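Glucosamine--fructose-6-phosphate aminotransferase [isomerizing] (Francisella tularensis subsp. tularensis, PDB 3TBF) probably converts fructose 6-phosphate to glucosamine 6-phosphate with glutamine as nitrogen source, the sugar-phosphate isomerase (SIS) half of the enzyme being the part present here. Local coordinates at residues His12-Glu17 with Thr357-Pro362; Lys250-Ile255 with Leu346-Val351. One frame throughout, in Å; residues are numbered along the deposited sequence.

How the interactions relate
Interactions 1 and 2 lie with their centres about 11 Å apart on the same side of the chain's centre, and helix 335-355 ties them together. Along the chain the order is 12-17, then 250-255, 346-351 and 357-362, so interaction 2 falls wholly between the two ends that interaction 1 joins. Interaction 2 packs two helices of the second SIS domain, 238-253 and 335-355; interaction 1 brings the tail that leaves 335-355 back to helix 13-19. They touch directly: T357 OG1 lies 2.5 Å from I252 O and H12 ND1 2.6 Å from Y349 OH, both probable hydrogen bonds, and M14 SE packs on I252 CD1. Segments near both ends of the modelled chain thus meet beside this domain.

Interaction 1. Residues His12-Glu17 with Thr357-Pro362; sequences HYMLKE and TDVDQP
D360 meets Y13 and M14 with its carboxylate at the start of helix 13-19, where H12 is the N-cap residue: an acid from the C-terminal tail grips the first backbone N-H groups of a helix near the N-terminus. From CB, with CG beside the backbone N of D360 and anti to its carbonyl carbon (chi1 -73°), the side chain heads for that first turn. CG arrives 3.7 Å from Y13 CB, and the two oxygens then divide. OD1 takes the N-H of M14 on its syn lone pair, 2.8 Å from M14 N. OD2 takes the N-H of Y13, likewise at 2.8 Å from Y13 N and on the syn side, though the donor stands 17° out of the carboxylate plane. Two bonds from one group fix the carboxylate's rotation, and the positive end of the helix dipole would probably favour its negative charge. OD2 also sits near the plane of the Y13 ring, at its edge, 3.3 Å from CD2.

V359 adds an apolar contact beside this grip. Its CG2 stands over one face of the H12 imidazole, 3.3 Å from H12 CD2; ND1 of that ring is hydrogen-bonded to Y349 OH of helix 335-355. V359 CB lies 4.2 Å from SE of M14, a selenomethionine whose CG is anti to the backbone N so that the extended chain leads on toward helix 335-355. Both segments also bond to the loop 159-161: E17 binds the backbone of I159 and G160, and V359 and Q361 pair through their backbones with V161 and I159. On the helix side, M14 CB lies 3.7 Å from D360 OD1.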
# COMPACT_ATOMS: atom_id res chain seq x y z
N HIS A 12 30.05 13.79 -0.34
CA HIS A 12 29.52 12.64 0.39
C HIS A 12 29.35 11.50 -0.58
O HIS A 12 29.14 11.75 -1.77
CB HIS A 12 28.14 12.97 0.93
CG HIS A 12 28.15 14.03 1.97
ND1 HIS A 12 27.97 15.37 1.67
CD2 HIS A 12 28.36 13.97 3.30
CE1 HIS A 12 28.05 16.08 2.78
NE2 HIS A 12 28.28 15.26 3.78
N TYR A 13 29.42 10.28 -0.10
CA TYR A 13 29.19 9.15 -0.98
C TYR A 13 27.80 9.16 -1.58
O TYR A 13 27.61 8.82 -2.76
CB TYR A 13 29.38 7.81 -0.27
CG TYR A 13 30.79 7.50 0.08
CD1 TYR A 13 31.63 6.83 -0.82
CD2 TYR A 13 31.30 7.86 1.31
CE1 TYR A 13 32.97 6.55 -0.47
CE2 TYR A 13 32.61 7.59 1.67
CZ TYR A 13 33.43 6.93 0.80
OH TYR A 13 34.72 6.67 1.23
N MSE A 14 26.82 9.55 -0.80
CA MSE A 14 25.45 9.57 -1.32
C MSE A 14 25.37 10.44 -2.58
O MSE A 14 24.69 10.10 -3.51
CB MSE A 14 24.44 10.08 -0.31
CG MSE A 14 23.07 9.90 -0.86
SE MSE A 14 21.68 10.33 0.36
CE MSE A 14 20.04 10.27 -0.87
N LEU A 15 26.08 11.56 -2.59
CA LEU A 15 26.00 12.47 -3.71
C LEU A 15 26.76 11.90 -4.90
O LEU A 15 26.33 12.01 -6.01
CB LEU A 15 26.56 13.84 -3.34
CG LEU A 15 26.36 14.95 -4.34
CD1 LEU A 15 24.89 15.13 -4.60
CD2 LEU A 15 27.04 16.26 -3.83
N LYS A 16 27.85 11.24 -4.64
CA LYS A 16 28.54 10.52 -5.74
C LYS A 16 27.62 9.50 -6.41
O LYS A 16 27.64 9.35 -7.64
CB LYS A 16 29.75 9.77 -5.22
CG LYS A 16 30.34 8.83 -6.26
CD LYS A 16 31.55 8.16 -5.76
CE LYS A 16 31.26 6.83 -5.12
NZ LYS A 16 31.57 5.76 -6.13
N GLU A 17 26.81 8.80 -5.60
CA GLU A 17 26.01 7.72 -6.11
C GLU A 17 24.86 8.25 -6.90
O GLU A 17 24.46 7.66 -7.88
CB GLU A 17 25.58 6.79 -4.99
CG GLU A 17 26.73 5.83 -4.60
CD GLU A 17 26.77 5.42 -3.11
OE1 GLU A 17 25.68 5.31 -2.48
OE2 GLU A 17 27.89 5.20 -2.58
N THR A 357 21.74 15.90 9.34
CA THR A 357 21.67 14.45 9.54
C THR A 357 22.65 13.75 8.62
O THR A 357 23.26 14.38 7.77
CB THR A 357 20.23 13.86 9.40
OG1 THR A 357 19.54 14.47 8.30
CG2 THR A 357 19.42 14.06 10.70
N ASP A 358 22.85 12.47 8.86
CA ASP A 358 23.94 11.72 8.23
C ASP A 358 23.45 11.31 6.87
O ASP A 358 22.32 10.84 6.72
CB ASP A 358 24.30 10.44 9.04
CG ASP A 358 25.22 10.72 10.23
OD1 ASP A 358 26.03 11.69 10.17
OD2 ASP A 358 25.13 9.97 11.24
N VAL A 359 24.27 11.49 5.85
CA VAL A 359 23.85 10.97 4.57
C VAL A 359 24.57 9.68 4.25
O VAL A 359 24.05 8.84 3.57
CB VAL A 359 23.92 12.02 3.46
CG1 VAL A 359 22.80 13.03 3.69
CG2 VAL A 359 25.29 12.67 3.41
N ASP A 360 25.76 9.51 4.77
CA ASP A 360 26.51 8.31 4.48
C ASP A 360 26.40 7.30 5.63
O ASP A 360 26.07 7.66 6.76
CB ASP A 360 27.97 8.69 4.20
CG ASP A 360 28.17 9.39 2.84
OD1 ASP A 360 27.31 9.24 1.92
OD2 ASP A 360 29.22 10.07 2.71
N GLN A 361 26.64 6.03 5.32
CA GLN A 361 26.71 4.99 6.34
C GLN A 361 28.10 5.04 6.98
O GLN A 361 29.02 5.69 6.45
CB GLN A 361 26.48 3.59 5.74
CG GLN A 361 25.18 3.37 4.95
CD GLN A 361 25.22 2.06 4.12
OE1 GLN A 361 25.71 1.04 4.60
NE2 GLN A 361 24.71 2.10 2.88
N PRO A 362 28.25 4.42 8.14
CA PRO A 362 29.56 4.14 8.72
C PRO A 362 30.44 3.19 7.89
O PRO A 362 31.67 3.21 8.02
CB PRO A 362 29.21 3.47 10.05
CG PRO A 362 27.76 3.82 10.33
CD PRO A 362 27.23 4.60 9.18

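Interaction 2. Residues Lys250-Ile255 with Leu346-Val351; sequences KEISYI and LLSYHV
I252 touches S348 where the end of helix 238-253 packs against helix 335-355 in the second SIS domain. Two residues earlier, K250 points away from this contact, its NZ hydrogen-bonded to Y260 OH of the second subunit. The I252 side chain points at the partner helix with CG1 between its backbone N and carbonyl carbon (chi1 77°) and CD1 extended beyond; CD1 thus comes to 3.4 Å from S348 O and 3.5 Å from S348 OG. That hydroxyl is bonded to Q345 O within its own helix, so it meets I252 as packing surface.

S253 follows, and its CB lies 3.7 Å from V351 CG1. Its OG accepts the N-H of I255 at 3.2 Å from I255 N, nearly straight at 163°, which makes an ST turn; the same OG is bonded to L249 O one turn back. Between S253 and I255, Y254 leaves the helix with a positive phi of 62°, and the chain bends there before strand 256-261 begins. I255 then points back to the helix, its CD1 meeting V351 CG1 at 3.7 Å, the two side chains crossing at about a right angle. V351 CG1 is therefore shared by S253 and I255, and V351 is further packed against L249, S221 and F224.

Both serine hydroxyls bond within or beside their own helix. What passes between the two segments is van der Waals contact, methyl against carbonyl and hydroxyl oxygens at I252 and carbon against carbon at V351, which implies that at this point the fit probably rests on shape more than on directed bonds.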
# COMPACT_ATOMS: atom_id res chain seq x y z
N LYS A 250 12.28 10.71 4.57
CA LYS A 250 12.06 10.22 5.91
C LYS A 250 13.34 9.56 6.44
O LYS A 250 13.80 9.86 7.55
CB LYS A 250 10.90 9.21 5.81
CG LYS A 250 10.43 8.54 7.05
CD LYS A 250 9.07 7.85 6.84
CE LYS A 250 8.91 7.14 5.47
NZ LYS A 250 7.68 6.30 5.37
N GLU A 251 13.92 8.71 5.61
CA GLU A 251 15.05 7.85 5.96
C GLU A 251 16.29 8.63 6.33
O GLU A 251 17.06 8.15 7.15
CB GLU A 251 15.42 6.96 4.75
CG GLU A 251 16.09 5.60 5.01
CD GLU A 251 16.08 4.66 3.74
OE1 GLU A 251 15.82 5.13 2.60
OE2 GLU A 251 16.34 3.44 3.87
N ILE A 252 16.53 9.80 5.71
CA ILE A 252 17.73 10.56 6.01
C ILE A 252 17.57 11.96 6.58
O ILE A 252 18.53 12.49 7.16
CB ILE A 252 18.68 10.61 4.80
CG1 ILE A 252 18.20 11.62 3.76
CG2 ILE A 252 18.88 9.21 4.21
CD1 ILE A 252 19.02 11.53 2.42
N SER A 253 16.41 12.58 6.42
CA SER A 253 16.13 13.86 7.12
C SER A 253 15.30 13.69 8.37
O SER A 253 15.18 14.60 9.17
CB SER A 253 15.44 14.86 6.20
OG SER A 253 14.05 14.67 6.11
N TYR A 254 14.70 12.52 8.52
CA TYR A 254 13.80 12.24 9.61
C TYR A 254 12.54 13.08 9.65
O TYR A 254 11.84 12.99 10.58
CB TYR A 254 14.49 12.33 10.98
CG TYR A 254 15.78 11.58 11.06
CD1 TYR A 254 15.95 10.37 10.37
CD2 TYR A 254 16.84 12.06 11.82
CE1 TYR A 254 17.14 9.69 10.43
CE2 TYR A 254 18.04 11.37 11.90
CZ TYR A 254 18.19 10.18 11.19
OH TYR A 254 19.36 9.46 11.25
N ILE A 255 12.26 13.85 8.61
CA ILE A 255 10.94 14.43 8.42
C ILE A 255 9.89 13.34 8.24
O ILE A 255 10.12 12.34 7.55
CB ILE A 255 10.90 15.33 7.21
CG1 ILE A 255 11.78 16.55 7.44
CG2 ILE A 255 9.52 15.81 6.97
CD1 ILE A 255 11.89 17.48 6.19
N LEU A 346 17.76 14.15 -4.85
CA LEU A 346 18.53 15.35 -4.56
C LEU A 346 17.87 16.17 -3.45
O LEU A 346 18.54 16.74 -2.58
CB LEU A 346 18.70 16.18 -5.81
CG LEU A 346 19.71 15.68 -6.86
CD1 LEU A 346 19.78 16.57 -8.12
CD2 LEU A 346 21.09 15.59 -6.31
N LEU A 347 16.56 16.17 -3.43
CA LEU A 347 15.83 16.87 -2.43
C LEU A 347 16.15 16.30 -1.11
O LEU A 347 16.37 17.03 -0.13
CB LEU A 347 14.34 16.76 -2.68
CG LEU A 347 13.44 17.58 -1.70
CD1 LEU A 347 13.81 19.09 -1.67
CD2 LEU A 347 11.96 17.39 -1.99
N SER A 348 16.16 14.98 -1.03
CA SER A 348 16.35 14.37 0.25
C SER A 348 17.77 14.54 0.71
O SER A 348 18.01 14.69 1.90
CB SER A 348 15.95 12.87 0.25
OG SER A 348 16.99 12.10 -0.34
N TYR A 349 18.71 14.55 -0.23
CA TYR A 349 20.10 14.84 0.12
C TYR A 349 20.25 16.22 0.71
O TYR A 349 20.76 16.37 1.80
CB TYR A 349 21.02 14.68 -1.09
CG TYR A 349 22.42 15.16 -0.80
CD1 TYR A 349 23.34 14.35 -0.12
CD2 TYR A 349 22.84 16.45 -1.21
CE1 TYR A 349 24.65 14.80 0.15
CE2 TYR A 349 24.13 16.91 -0.93
CZ TYR A 349 25.03 16.08 -0.25
OH TYR A 349 26.28 16.56 0.01
N HIS A 350 19.81 17.24 0.01
CA HIS A 350 19.97 18.58 0.54
C HIS A 350 19.20 18.89 1.83
O HIS A 350 19.70 19.64 2.66
CB HIS A 350 19.60 19.59 -0.51
CG HIS A 350 20.57 19.62 -1.64
ND1 HIS A 350 21.89 19.98 -1.47
CD2 HIS A 350 20.43 19.32 -2.94
CE1 HIS A 350 22.51 19.93 -2.64
NE2 HIS A 350 21.64 19.54 -3.55
N VAL A 351 18.01 18.30 2.01
CA VAL A 351 17.25 18.58 3.21
C VAL A 351 17.96 17.92 4.37
O VAL A 351 17.99 18.46 5.48
CB VAL A 351 15.83 18.12 3.04
CG1 VAL A 351 15.07 18.10 4.38
CG2 VAL A 351 15.19 19.00 2.01